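Local coordinates for protein insulinase family protease (Yersinia pestis, PDB 3GO9) that is a predicted protease of the insulinase (M16) family that binds zinc ions, its activity and substrates not being established, at residues L31-F35 with S230-L236; R45-I50 with V216-V220; E51-N57 with A211-V217. All coordinates share one frame; numbering follows the deposited sequence.

Contact 1. Residues L31-F35 with S230-L236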
ATOM      1  N   LEU A  31      23.230  -0.605  10.859  1.00 10.40           N
ATOM      2  CA  LEU A  31      24.649  -0.439  10.738  1.00 10.98           C
ATOM      3  C   LEU A  31      25.030   0.854  11.460  1.00 11.36           C
ATOM      4  O   LEU A  31      24.194   1.647  11.815  1.00 10.80           O
ATOM      5  CB  LEU A  31      25.104  -0.393   9.284  1.00 10.56           C
ATOM      6  CG  LEU A  31      24.624  -1.552   8.356  1.00 11.39           C
ATOM      7  CD1 LEU A  31      25.188  -1.453   6.950  1.00 10.03           C
ATOM      8  CD2 LEU A  31      24.995  -2.916   8.974  1.00 12.53           C
ATOM      9  N   ASP A  32      26.313   1.040  11.692  1.00 13.10           N
ATOM     10  CA  ASP A  32      26.713   2.200  12.466  1.00 14.27           C
ATOM     11  C   ASP A  32      26.413   3.542  11.804  1.00 14.90           C
ATOM     12  O   ASP A  32      26.298   4.562  12.489  1.00 15.84           O
ATOM     13  CB  ASP A  32      28.175   2.096  12.820  1.00 15.13           C
ATOM     14  CG  ASP A  32      28.456   0.993  13.854  1.00 19.36           C
ATOM     15  OD1 ASP A  32      27.526   0.532  14.585  1.00 22.77           O
ATOM     16  OD2 ASP A  32      29.642   0.631  13.937  1.00 26.95           O
ATOM     17  N   ASN A  33      26.281   3.543  10.479  1.00 12.56           N
ATOM     18  CA  ASN A  33      25.896   4.757   9.712  1.00 11.35           C
ATOM     19  C   ASN A  33      24.393   5.005   9.637  1.00 10.43           C
ATOM     20  O   ASN A  33      23.928   5.957   8.945  1.00 11.12           O
ATOM     21  CB  ASN A  33      26.495   4.692   8.298  1.00 11.28           C
ATOM     22  CG  ASN A  33      25.955   3.545   7.496  1.00  9.84           C
ATOM     23  OD1 ASN A  33      25.067   2.806   7.953  1.00  9.34           O
ATOM     24  ND2 ASN A  33      26.472   3.395   6.294  1.00 10.35           N
ATOM     25  N   GLY A  34      23.633   4.197  10.353  1.00  9.52           N
ATOM     26  CA  GLY A  34      22.182   4.303  10.438  1.00  9.58           C
ATOM     27  C   GLY A  34      21.387   3.529   9.386  1.00  9.39           C
ATOM     28  O   GLY A  34      20.133   3.546   9.407  1.00 10.23           O
ATOM     29  N   PHE A  35      22.102   2.862   8.495  1.00  9.33           N
ATOM     30  CA  PHE A  35      21.444   1.984   7.500  1.00  8.33           C
ATOM     31  C   PHE A  35      20.678   0.855   8.200  1.00  9.79           C
ATOM     32  O   PHE A  35      21.182   0.260   9.123  1.00 10.95           O
ATOM     33  CB  PHE A  35      22.490   1.418   6.585  1.00  8.35           C
ATOM     34  CG  PHE A  35      21.935   0.663   5.407  1.00  8.21           C
ATOM     35  CD1 PHE A  35      21.697   1.326   4.225  1.00  8.10           C
ATOM     36  CD2 PHE A  35      21.670  -0.692   5.497  1.00  7.24           C
ATOM     37  CE1 PHE A  35      21.204   0.641   3.124  1.00 10.24           C
ATOM     38  CE2 PHE A  35      21.163  -1.406   4.385  1.00  7.79           C
ATOM     39  CZ  PHE A  35      20.946  -0.731   3.191  1.00  7.97           C
ATOM     40  N   SER A 230      26.211  -5.924   5.771  1.00 11.24           N
ATOM     41  CA  SER A 230      27.160  -5.016   6.441  1.00 12.36           C
ATOM     42  C   SER A 230      28.308  -4.600   5.551  1.00 13.31           C
ATOM     43  O   SER A 230      28.654  -3.418   5.453  1.00 15.17           O
ATOM     44  CB  SER A 230      27.709  -5.703   7.685  1.00 13.50           C
ATOM     45  OG  SER A 230      28.486  -4.778   8.407  1.00 15.72           O
ATOM     46  N   LYS A 231      28.882  -5.531   4.845  1.00 13.20           N
ATOM     47  CA  LYS A 231      30.026  -5.236   3.978  0.60 15.37           C
ATOM     48  C   LYS A 231      29.633  -4.371   2.780  1.00 14.37           C
ATOM     49  O   LYS A 231      30.418  -3.544   2.335  1.00 16.21           O
ATOM     50  CB  LYS A 231      30.714  -6.524   3.511  0.60 15.99           C
ATOM     51  CG  LYS A 231      31.226  -7.428   4.663  0.60 19.34           C
ATOM     52  CD  LYS A 231      32.047  -8.606   4.152  0.60 22.81           C
ATOM     53  CE  LYS A 231      32.691  -9.399   5.289  0.60 23.88           C
ATOM     54  NZ  LYS A 231      31.772 -10.284   5.993  0.60 23.75           N
ATOM     55  N   ALA A 232      28.403  -4.527   2.263  1.00 13.06           N
ATOM     56  CA  ALA A 232      27.906  -3.748   1.135  1.00 12.24           C
ATOM     57  C   ALA A 232      27.558  -2.329   1.492  1.00 11.63           C
ATOM     58  O   ALA A 232      27.802  -1.446   0.676  1.00 12.49           O
ATOM     59  CB  ALA A 232      26.729  -4.440   0.469  1.00 13.11           C
ATOM     60  N   PHE A 233      26.963  -2.118   2.675  1.00 11.44           N
ATOM     61  CA  PHE A 233      26.329  -0.845   2.965  1.00 10.42           C
ATOM     62  C   PHE A 233      26.949  -0.039   4.104  1.00 11.21           C
ATOM     63  O   PHE A 233      26.478   1.053   4.382  1.00 11.44           O
ATOM     64  CB  PHE A 233      24.835  -1.033   3.237  1.00  9.44           C
ATOM     65  CG  PHE A 233      24.052  -1.581   2.037  1.00 10.66           C
ATOM     66  CD1 PHE A 233      23.717  -2.908   1.982  1.00 10.45           C
ATOM     67  CD2 PHE A 233      23.754  -0.768   0.953  1.00  9.21           C
ATOM     68  CE1 PHE A 233      23.051  -3.416   0.902  1.00 13.00           C
ATOM     69  CE2 PHE A 233      23.044  -1.278  -0.135  1.00 11.66           C
ATOM     70  CZ  PHE A 233      22.702  -2.597  -0.137  1.00 10.22           C
ATOM     71  N   SER A 234      27.941  -0.589   4.797  1.00 11.79           N
ATOM     72  CA  SER A 234      28.447   0.106   5.988  0.60 12.48           C
ATOM     73  C   SER A 234      29.308   1.341   5.668  1.00 13.39           C
ATOM     74  O   SER A 234      29.554   2.165   6.579  1.00 12.84           O
ATOM     75  CB  SER A 234      29.202  -0.856   6.910  0.60 12.52           C
ATOM     76  OG  SER A 234      30.371  -1.361   6.261  0.60 12.41           O
ATOM     77  N   GLU A 235      29.740   1.461   4.431  1.00 11.99           N
ATOM     78  CA  GLU A 235      30.593   2.554   4.021  1.00 14.17           C
ATOM     79  C   GLU A 235      29.795   3.780   3.544  1.00 14.54           C
ATOM     80  O   GLU A 235      30.366   4.871   3.371  1.00 16.00           O
ATOM     81  CB  GLU A 235      31.633   1.986   3.025  1.00 15.84           C
ATOM     82  CG  GLU A 235      32.572   2.970   2.374  1.00 16.36           C
ATOM     83  CD  GLU A 235      33.443   3.724   3.331  1.00 17.16           C
ATOM     84  OE1 GLU A 235      33.868   3.170   4.376  1.00 17.02           O
ATOM     85  OE2 GLU A 235      33.656   4.876   2.941  1.00 16.82           O
ATOM     86  N   LEU A 236      28.454   3.683   3.416  1.00 12.13           N
ATOM     87  CA  LEU A 236      27.642   4.817   2.989  1.00 12.40           C
ATOM     88  C   LEU A 236      27.810   5.942   3.987  1.00 13.21           C
ATOM     89  O   LEU A 236      27.995   5.689   5.173  1.00 13.25           O
ATOM     90  CB  LEU A 236      26.178   4.437   2.914  1.00 11.18           C
ATOM     91  CG  LEU A 236      25.850   3.326   1.908  1.00 11.45           C
ATOM     92  CD1 LEU A 236      24.375   3.007   2.031  1.00 12.26           C
ATOM     93  CD2 LEU A 236      26.208   3.799   0.501  1.00 12.82           C
TER
HETATM   94  O   HOH W   1      28.488   1.911   9.098  1.00 18.73           O
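Asn33 makes the polar part of this contact with its amide nitrogen. ND2 donates one hydrogen to Phe233 O at 3.0 Å (N-H...O angle 152°) and the other to Leu236 O, also at 3.0 Å, so both N-H groups are spent on backbone carbonyls near the C-terminal end of helix 222-233. Both acceptors lie close to the amide plane. OD1 of the same amide accepts the N-H of Phe35, which comes from above its carbonyl plane, closing an Asx turn. CG sits between the backbone N and the carbonyl carbon (chi1 64°), a torsion that directs the amide at the helix end while keeping OD1 over its own turn. Asparagine suits the place because a single amide can donate twice and accept once. A water adds a looser link, donating to Ser234 O and making a weak bond to Asn33 N.

The aromatic part is an offset stack of Phe35 on Phe233, with centroids 4.4 Å apart and planes only 9° from parallel, a fit that flat rings allow. The displacement brings Phe233 CB over the middle of the Phe35 ring, 3.7 Å from its centroid in a CH-pi contact.

Leucines fill in around these contacts. The fork of Leu31 lets it touch two parts of the helix end: CD1 comes within 3.6 Å of Ser234 N and lies against Phe233 CB, whereas CD2 rests near Ser230 CA. Leu236 CD1 approaches Phe35 CD1 obliquely at 3.8 Å.

The turn between strands 26-30 and 36-41 is thereby fastened to the end of helix 222-233. Both rings also touch strand 212-218, Phe35 on Met212 and Leu214 and Phe233 on Leu214; helix 125-140 meets Phe233 through Leu135 and Ser136.

Contact 2. Residues R45-I50 with V216-V220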
ATOM      1  N   ARG A  45       9.476 -21.892   2.212  1.00 16.64           N
ATOM      2  CA  ARG A  45       9.461 -21.619   0.769  1.00 15.83           C
ATOM      3  C   ARG A  45      10.865 -21.883   0.202  1.00 16.18           C
ATOM      4  O   ARG A  45      11.535 -20.966  -0.260  1.00 14.74           O
ATOM      5  CB  ARG A  45       9.033 -20.152   0.526  1.00 15.93           C
ATOM      6  CG  ARG A  45       7.661 -19.702   1.076  1.00 17.53           C
ATOM      7  CD  ARG A  45       6.543 -20.435   0.437  1.00 19.03           C
ATOM      8  NE  ARG A  45       6.407 -20.080  -0.985  1.00 16.23           N
ATOM      9  CZ  ARG A  45       5.438 -20.551  -1.767  1.00 18.49           C
ATOM     10  NH1 ARG A  45       4.546 -21.434  -1.298  1.00 18.78           N
ATOM     11  NH2 ARG A  45       5.383 -20.167  -3.036  1.00 19.03           N
ATOM     12  N   PRO A  46      11.328 -23.151   0.243  1.00 15.78           N
ATOM     13  CA  PRO A  46      12.725 -23.383   0.080  1.00 16.55           C
ATOM     14  C   PRO A  46      13.227 -23.116  -1.328  1.00 16.15           C
ATOM     15  O   PRO A  46      14.401 -22.806  -1.470  1.00 18.54           O
ATOM     16  CB  PRO A  46      12.880 -24.871   0.453  1.00 17.24           C
ATOM     17  CG  PRO A  46      11.564 -25.441   0.159  1.00 16.57           C
ATOM     18  CD  PRO A  46      10.623 -24.388   0.624  1.00 16.73           C
ATOM     19  N   SER A  47      12.326 -23.187  -2.325  1.00 16.19           N
ATOM     20  CA  SER A  47      12.649 -23.038  -3.734  1.00 18.48           C
ATOM     21  C   SER A  47      12.145 -21.729  -4.371  1.00 17.18           C
ATOM     22  O   SER A  47      12.361 -21.496  -5.572  1.00 17.46           O
ATOM     23  CB  SER A  47      12.112 -24.247  -4.512  1.00 18.45           C
ATOM     24  OG  SER A  47      10.701 -24.261  -4.559  1.00 23.08           O
ATOM     25  N   ASP A  48      11.500 -20.865  -3.569  1.00 14.50           N
ATOM     26  CA  ASP A  48      10.895 -19.668  -4.096  1.00 12.47           C
ATOM     27  C   ASP A  48      11.987 -18.581  -4.341  1.00 11.36           C
ATOM     28  O   ASP A  48      13.105 -18.636  -3.830  1.00 10.99           O
ATOM     29  CB  ASP A  48       9.875 -19.194  -3.078  1.00 13.31           C
ATOM     30  CG  ASP A  48       8.741 -18.435  -3.673  1.00 14.54           C
ATOM     31  OD1 ASP A  48       8.791 -18.024  -4.882  1.00 19.00           O
ATOM     32  OD2 ASP A  48       7.787 -18.218  -2.892  1.00 13.47           O
ATOM     33  N   ARG A  49      11.631 -17.585  -5.124  1.00 10.80           N
ATOM     34  CA  ARG A  49      12.556 -16.507  -5.473  1.00  8.76           C
ATOM     35  C   ARG A  49      12.885 -15.647  -4.242  1.00 10.03           C
ATOM     36  O   ARG A  49      12.083 -15.543  -3.270  1.00 11.68           O
ATOM     37  CB  ARG A  49      11.943 -15.647  -6.594  1.00 10.31           C
ATOM     38  CG  ARG A  49      11.813 -16.406  -7.951  1.00  9.94           C
ATOM     39  CD  ARG A  49      11.423 -15.481  -9.037  1.00 10.06           C
ATOM     40  NE  ARG A  49      12.487 -14.616  -9.564  1.00 10.48           N
ATOM     41  CZ  ARG A  49      13.383 -14.960 -10.497  1.00 10.54           C
ATOM     42  NH1 ARG A  49      13.360 -16.186 -11.018  1.00 13.25           N
ATOM     43  NH2 ARG A  49      14.264 -14.107 -10.947  1.00 13.02           N
ATOM     44  N   ILE A  50      14.081 -15.076  -4.274  1.00  9.31           N
ATOM     45  CA  ILE A  50      14.582 -14.254  -3.154  1.00  8.93           C
ATOM     46  C   ILE A  50      14.206 -12.863  -3.514  1.00  8.16           C
ATOM     47  O   ILE A  50      14.646 -12.347  -4.565  1.00  9.32           O
ATOM     48  CB  ILE A  50      16.072 -14.379  -2.998  1.00  9.57           C
ATOM     49  CG1 ILE A  50      16.515 -15.828  -2.856  1.00 12.20           C
ATOM     50  CG2 ILE A  50      16.636 -13.500  -1.851  1.00 11.74           C
ATOM     51  CD1 ILE A  50      15.741 -16.599  -1.867  1.00 13.52           C
ATOM     52  N   VAL A 216      14.793  -8.212   2.885  1.00  7.74           N
ATOM     53  CA  VAL A 216      15.083  -9.414   2.161  1.00  8.21           C
ATOM     54  C   VAL A 216      14.114 -10.484   2.673  1.00  8.53           C
ATOM     55  O   VAL A 216      14.027 -10.721   3.914  1.00  9.42           O
ATOM     56  CB  VAL A 216      16.518  -9.910   2.384  1.00  8.50           C
ATOM     57  CG1 VAL A 216      16.812 -11.252   1.644  1.00  8.93           C
ATOM     58  CG2 VAL A 216      17.539  -8.825   1.976  1.00 11.31           C
ATOM     59  N   VAL A 217      13.485 -11.180   1.735  1.00  7.27           N
ATOM     60  CA  VAL A 217      12.651 -12.346   2.075  1.00  7.83           C
ATOM     61  C   VAL A 217      13.078 -13.523   1.217  1.00  9.53           C
ATOM     62  O   VAL A 217      13.094 -13.410  -0.024  1.00  9.31           O
ATOM     63  CB  VAL A 217      11.185 -12.075   1.757  1.00  7.72           C
ATOM     64  CG1 VAL A 217      10.303 -13.335   1.983  1.00  8.10           C
ATOM     65  CG2 VAL A 217      10.672 -10.892   2.641  1.00  9.00           C
ATOM     66  N   GLY A 218      13.325 -14.658   1.868  1.00  8.62           N
ATOM     67  CA  GLY A 218      13.644 -15.846   1.092  1.00  9.52           C
ATOM     68  C   GLY A 218      14.381 -16.873   1.875  1.00  9.68           C
ATOM     69  O   GLY A 218      14.683 -16.700   3.050  1.00  9.77           O
ATOM     70  N   ASN A 219      14.651 -18.004   1.227  1.00 10.29           N
ATOM     71  CA  ASN A 219      15.322 -19.098   1.914  1.00 12.27           C
ATOM     72  C   ASN A 219      16.793 -18.825   1.823  1.00 15.12           C
ATOM     73  O   ASN A 219      17.508 -19.425   1.019  1.00 17.50           O
ATOM     74  CB  ASN A 219      14.980 -20.445   1.283  1.00 12.86           C
ATOM     75  CG  ASN A 219      15.653 -21.600   2.034  1.00 11.31           C
ATOM     76  OD1 ASN A 219      15.834 -21.531   3.247  1.00 17.01           O
ATOM     77  ND2 ASN A 219      15.928 -22.701   1.325  1.00 15.87           N
ATOM     78  N   VAL A 220      17.237 -17.861   2.611  1.00 15.69           N
ATOM     79  CA  VAL A 220      18.595 -17.445   2.576  1.00 16.90           C
ATOM     80  C   VAL A 220      19.314 -17.906   3.841  1.00 17.15           C
ATOM     81  O   VAL A 220      18.683 -18.328   4.782  1.00 16.84           O
ATOM     82  CB  VAL A 220      18.694 -15.924   2.440  1.00 17.50           C
ATOM     83  CG1 VAL A 220      17.927 -15.465   1.220  1.00 17.37           C
ATOM     84  CG2 VAL A 220      18.114 -15.269   3.595  1.00 15.40           C
TER
HETATM   85  O   HOH W   2      13.133 -18.775  -1.005  1.00 13.29           O
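The end of strand 212-218 meets the type I turn Arg45-Asp48 here, with Asn219 and Pro46 in contact where the strand gives way to an inverse gamma turn centred on Asn219. Asn219 turns its amide away from its own backbone N (chi1 -178°), which carries ND2 to Pro46 O at 3.2 Å, in the carbonyl plane and on a lone pair. A water completes the polar seam: it donates to Arg45 O and Asp48 O and accepts from Asn219 N, each at 2.8 Å.

Ile50 supplies the apolar half. Its CD1 lies 3.7 Å from Gly218 CA, a place open to it because glycine carries no side chain; the backbone phi of Gly218, 158°, is likewise one that glycine readily adopts. The other branch, CG2, reaches Val220 CG1 at 3.9 Å and more loosely Val216 CG1. Beta-branched Ile50, Val216 and Val220 suit this apolar side.

Within the turn, Arg45 grips Asp48 OD2 side-on, NE at 3.0 Å with NH2 joining it, the oxygen lying in the guanidinium plane. Ala384 O receives Arg45 NH1.

The chemistry implies a turn braced by this salt bridge, which probably offsets the aspartate's charge, with Asp48 OD1 taking the N-H of Arg49 and Thr388 N a further donor to OD2. Pro46 O receives the Asn219 amide, and Arg45 O and Asp48 O share one water.

Contact 3. Residues E51-N57 with A211-V217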
ATOM      1  N   GLU A  51      13.461 -12.184  -2.620  1.00  7.96           N
ATOM      2  CA  GLU A  51      12.993 -10.821  -2.872  1.00  7.31           C
ATOM      3  C   GLU A  51      13.786  -9.803  -2.065  1.00  8.24           C
ATOM      4  O   GLU A  51      13.933  -9.956  -0.872  1.00  8.08           O
ATOM      5  CB  GLU A  51      11.506 -10.684  -2.541  1.00  7.39           C
ATOM      6  CG  GLU A  51      10.595 -11.623  -3.335  1.00  7.94           C
ATOM      7  CD  GLU A  51      10.556 -11.274  -4.816  1.00  9.61           C
ATOM      8  OE1 GLU A  51      10.618 -10.065  -5.140  1.00  9.67           O
ATOM      9  OE2 GLU A  51      10.423 -12.206  -5.668  1.00 10.47           O
ATOM     10  N   LEU A  52      14.291  -8.769  -2.748  1.00  6.72           N
ATOM     11  CA  LEU A  52      15.019  -7.691  -2.116  1.00  7.76           C
ATOM     12  C   LEU A  52      14.310  -6.369  -2.402  1.00  6.53           C
ATOM     13  O   LEU A  52      13.901  -6.076  -3.548  1.00  8.09           O
ATOM     14  CB  LEU A  52      16.468  -7.635  -2.636  1.00  7.86           C
ATOM     15  CG  LEU A  52      17.364  -8.844  -2.366  1.00 10.84           C
ATOM     16  CD1 LEU A  52      17.242  -9.814  -3.485  1.00 15.25           C
ATOM     17  CD2 LEU A  52      18.802  -8.360  -2.326  1.00 18.20           C
ATOM     18  N   ARG A  53      14.216  -5.510  -1.391  1.00  7.84           N
ATOM     19  CA  ARG A  53      13.625  -4.203  -1.575  1.00  8.12           C
ATOM     20  C   ARG A  53      14.525  -3.199  -0.852  1.00  9.08           C
ATOM     21  O   ARG A  53      14.883  -3.421   0.314  1.00  9.74           O
ATOM     22  CB  ARG A  53      12.193  -4.138  -1.003  1.00  7.82           C
ATOM     23  CG  ARG A  53      11.287  -5.142  -1.619  1.00  6.55           C
ATOM     24  CD  ARG A  53      10.815  -4.784  -3.012  1.00  9.32           C
ATOM     25  NE  ARG A  53       9.813  -5.782  -3.370  1.00  9.53           N
ATOM     26  CZ  ARG A  53      10.090  -6.990  -3.862  1.00  8.56           C
ATOM     27  NH1 ARG A  53      11.307  -7.344  -4.192  1.00  8.79           N
ATOM     28  NH2 ARG A  53       9.140  -7.899  -4.001  1.00  8.95           N
ATOM     29  N   LEU A  54      14.877  -2.105  -1.525  1.00  7.76           N
ATOM     30  CA  LEU A  54      15.582  -1.032  -0.863  1.00  7.54           C
ATOM     31  C   LEU A  54      14.664   0.139  -0.915  1.00  7.77           C
ATOM     32  O   LEU A  54      14.349   0.639  -2.011  1.00  7.89           O
ATOM     33  CB  LEU A  54      16.933  -0.705  -1.535  1.00  6.92           C
ATOM     34  CG  LEU A  54      17.711   0.481  -0.923  1.00  8.90           C
ATOM     35  CD1 LEU A  54      18.279   0.086   0.482  1.00 10.30           C
ATOM     36  CD2 LEU A  54      18.856   0.868  -1.863  1.00 10.81           C
ATOM     37  N   ILE A  55      14.221   0.580   0.258  1.00  7.40           N
ATOM     38  CA  ILE A  55      13.463   1.842   0.352  1.00  8.81           C
ATOM     39  C   ILE A  55      14.390   2.955   0.762  1.00  9.63           C
ATOM     40  O   ILE A  55      15.165   2.851   1.738  1.00  8.95           O
ATOM     41  CB  ILE A  55      12.258   1.777   1.365  1.00 10.53           C
ATOM     42  CG1 ILE A  55      11.220   0.793   0.922  1.00 14.33           C
ATOM     43  CG2 ILE A  55      11.583   3.217   1.472  1.00 12.38           C
ATOM     44  CD1 ILE A  55      10.101   0.563   2.008  1.00 16.75           C
ATOM     45  N   VAL A  56      14.341   4.022  -0.017  1.00  9.73           N
ATOM     46  CA  VAL A  56      15.087   5.269   0.287  1.00  9.42           C
ATOM     47  C   VAL A  56      13.993   6.310   0.540  1.00  8.77           C
ATOM     48  O   VAL A  56      13.117   6.504  -0.310  1.00  9.29           O
ATOM     49  CB  VAL A  56      15.988   5.717  -0.897  1.00  9.47           C
ATOM     50  CG1 VAL A  56      16.771   7.000  -0.530  1.00 10.90           C
ATOM     51  CG2 VAL A  56      16.987   4.575  -1.345  1.00 10.26           C
ATOM     52  N   ASN A  57      14.042   6.985   1.687  1.00  9.96           N
ATOM     53  CA  ASN A  57      13.021   7.968   2.043  1.00  9.84           C
ATOM     54  C   ASN A  57      13.271   9.308   1.344  1.00 10.23           C
ATOM     55  O   ASN A  57      13.488  10.349   2.013  1.00 11.77           O
ATOM     56  CB  ASN A  57      12.989   8.157   3.554  1.00  9.99           C
ATOM     57  CG  ASN A  57      12.593   6.931   4.290  1.00 16.53           C
ATOM     58  OD1 ASN A  57      11.718   6.144   3.829  1.00 21.84           O
ATOM     59  ND2 ASN A  57      13.173   6.769   5.461  1.00 23.16           N
ATOM     60  N   ALA A 211      18.294   7.181   5.883  1.00 10.16           N
ATOM     61  CA  ALA A 211      17.027   7.256   5.206  1.00 10.90           C
ATOM     62  C   ALA A 211      16.752   5.990   4.387  1.00 10.51           C
ATOM     63  O   ALA A 211      15.860   6.018   3.558  1.00 11.23           O
ATOM     64  CB  ALA A 211      16.997   8.452   4.314  1.00 11.95           C
HETATM   65  N   MSE A 212      17.473   4.904   4.671  1.00  8.87           N
HETATM   66  CA  MSE A 212      17.373   3.671   3.870  1.00  7.78           C
HETATM   67  C   MSE A 212      17.071   2.453   4.714  1.00  8.80           C
HETATM   68  O   MSE A 212      17.612   2.292   5.807  1.00  8.78           O
HETATM   69  CB  MSE A 212      18.662   3.384   3.111  1.00  8.48           C
HETATM   70  CG  MSE A 212      19.068   4.542   2.214  1.00  9.16           C
HETATM   71 SE   MSE A 212      20.611   4.072   1.171  0.60 11.16          SE
HETATM   72  CE  MSE A 212      20.773   5.721   0.137  1.00 10.56           C
ATOM     73  N   THR A 213      16.261   1.570   4.153  1.00  6.82           N
ATOM     74  CA  THR A 213      16.025   0.246   4.729  1.00  7.37           C
ATOM     75  C   THR A 213      16.048  -0.782   3.629  1.00  8.58           C
ATOM     76  O   THR A 213      15.294  -0.655   2.624  1.00  8.41           O
ATOM     77  CB  THR A 213      14.688   0.130   5.448  1.00  7.46           C
ATOM     78  OG1 THR A 213      14.558   1.194   6.432  1.00 11.38           O
ATOM     79  CG2 THR A 213      14.518  -1.188   6.121  1.00 10.51           C
ATOM     80  N   LEU A 214      16.859  -1.816   3.854  1.00  9.04           N
ATOM     81  CA  LEU A 214      16.861  -2.973   2.968  1.00  7.05           C
ATOM     82  C   LEU A 214      16.043  -4.116   3.559  1.00  8.36           C
ATOM     83  O   LEU A 214      16.213  -4.437   4.743  1.00  9.25           O
ATOM     84  CB  LEU A 214      18.293  -3.467   2.742  1.00  8.35           C
ATOM     85  CG  LEU A 214      18.450  -4.714   1.872  1.00  8.35           C
ATOM     86  CD1 LEU A 214      18.162  -4.473   0.409  1.00 12.35           C
ATOM     87  CD2 LEU A 214      19.878  -5.308   2.055  1.00 12.72           C
ATOM     88  N   TYR A 215      15.150  -4.689   2.758  1.00  6.97           N
ATOM     89  CA  TYR A 215      14.375  -5.829   3.186  1.00  8.42           C
ATOM     90  C   TYR A 215      14.710  -7.013   2.289  1.00  7.57           C
ATOM     91  O   TYR A 215      14.888  -6.856   1.095  1.00  7.50           O
ATOM     92  CB  TYR A 215      12.853  -5.589   3.020  1.00  7.82           C
ATOM     93  CG  TYR A 215      12.303  -4.376   3.728  1.00  8.57           C
ATOM     94  CD1 TYR A 215      11.589  -4.531   4.923  1.00 10.75           C
ATOM     95  CD2 TYR A 215      12.429  -3.136   3.190  1.00  9.04           C
ATOM     96  CE1 TYR A 215      11.083  -3.405   5.600  1.00  9.29           C
ATOM     97  CE2 TYR A 215      11.960  -2.028   3.843  1.00  9.35           C
ATOM     98  CZ  TYR A 215      11.265  -2.195   5.051  1.00 10.73           C
ATOM     99  OH  TYR A 215      10.736  -1.063   5.700  1.00 15.09           O
ATOM    100  N   VAL A 216      14.793  -8.212   2.885  1.00  7.74           N
ATOM    101  CA  VAL A 216      15.083  -9.414   2.161  1.00  8.21           C
ATOM    102  C   VAL A 216      14.114 -10.484   2.673  1.00  8.53           C
ATOM    103  O   VAL A 216      14.027 -10.721   3.914  1.00  9.42           O
ATOM    104  CB  VAL A 216      16.518  -9.910   2.384  1.00  8.50           C
ATOM    105  CG1 VAL A 216      16.812 -11.252   1.644  1.00  8.93           C
ATOM    106  CG2 VAL A 216      17.539  -8.825   1.976  1.00 11.31           C
ATOM    107  N   VAL A 217      13.485 -11.180   1.735  1.00  7.27           N
ATOM    108  CA  VAL A 217      12.651 -12.346   2.075  1.00  7.83           C
ATOM    109  C   VAL A 217      13.078 -13.523   1.217  1.00  9.53           C
ATOM    110  O   VAL A 217      13.094 -13.410  -0.024  1.00  9.31           O
ATOM    111  CB  VAL A 217      11.185 -12.075   1.757  1.00  7.72           C
ATOM    112  CG1 VAL A 217      10.303 -13.335   1.983  1.00  8.10           C
ATOM    113  CG2 VAL A 217      10.672 -10.892   2.641  1.00  9.00           C
TER
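The Tyr215 ring has Arg53 O at its edge, near the ring plane, and on one face the methyl CG2 of Thr213, 3.4 Å above and offset toward the rim. Ile55 CD1 comes in obliquely, 3.7 Å from Tyr215 CE2, while the hydroxyl reaches Gln399 of helix 388-401. The second flat group, the Arg53 guanidinium, has the Glu51 carboxylate at its edge: NH1 and NH2 both donate, end-on, to OE1, NH2 at 2.9 Å, and NH1 also donates to Leu52 O from above that carbonyl's plane. Glu51 is bent at chi2 (-68°), which folds its carboxylate back to the arginine; OE2 bonds to Ser119 OG. A zinc ion lies about 4 Å from the Glu51 side chain, and the arginine would be expected to offset the charge of Glu51.

Opposite the face bearing Glu51, Arg53, Ile55, Thr213, Tyr215 and Val217, aliphatic Leu52, Leu54 and Val56 suit a buried surface shared with Val216, Leu214 and Met212 (selenomethionine). The Val56 and Met212 side chains lie side by side, CG2 4.1 Å from CG.

Seven backbone hydrogen bonds, from Glu51 with Val217 to Asn57 N with Ala211 O at 2.8 Å, join the strands, whose directions differ by 168°. This is a regular antiparallel ladder, central in the mixed seven-stranded sheet of an alpha/beta domain of M16 type, with strand 36-41 beside 212-218 and 114-120 beside 50-56.

Overall arrangement
From the N terminus, the chain passes strand 26-30 and the turn 31-35, which later meets residues 230-236; contact 1 thus closes the longest loop. Contact 2 (45-50 with 216-220) and contact 3 (51-57 with 211-217) both lie inside it and end on the same stretch, sharing Val216 and Val217. Contact 1 touches contact 3, with Phe35 packing on Leu54, but stays about 8 Å from contact 2 between nearest atoms. Contact 1 fastens the end of helix 222-233 to the turn between strands 26-30 and 36-41, while contacts 2 and 3 join strand 212-218 and its following turn to strand 50-56 and the loop before it.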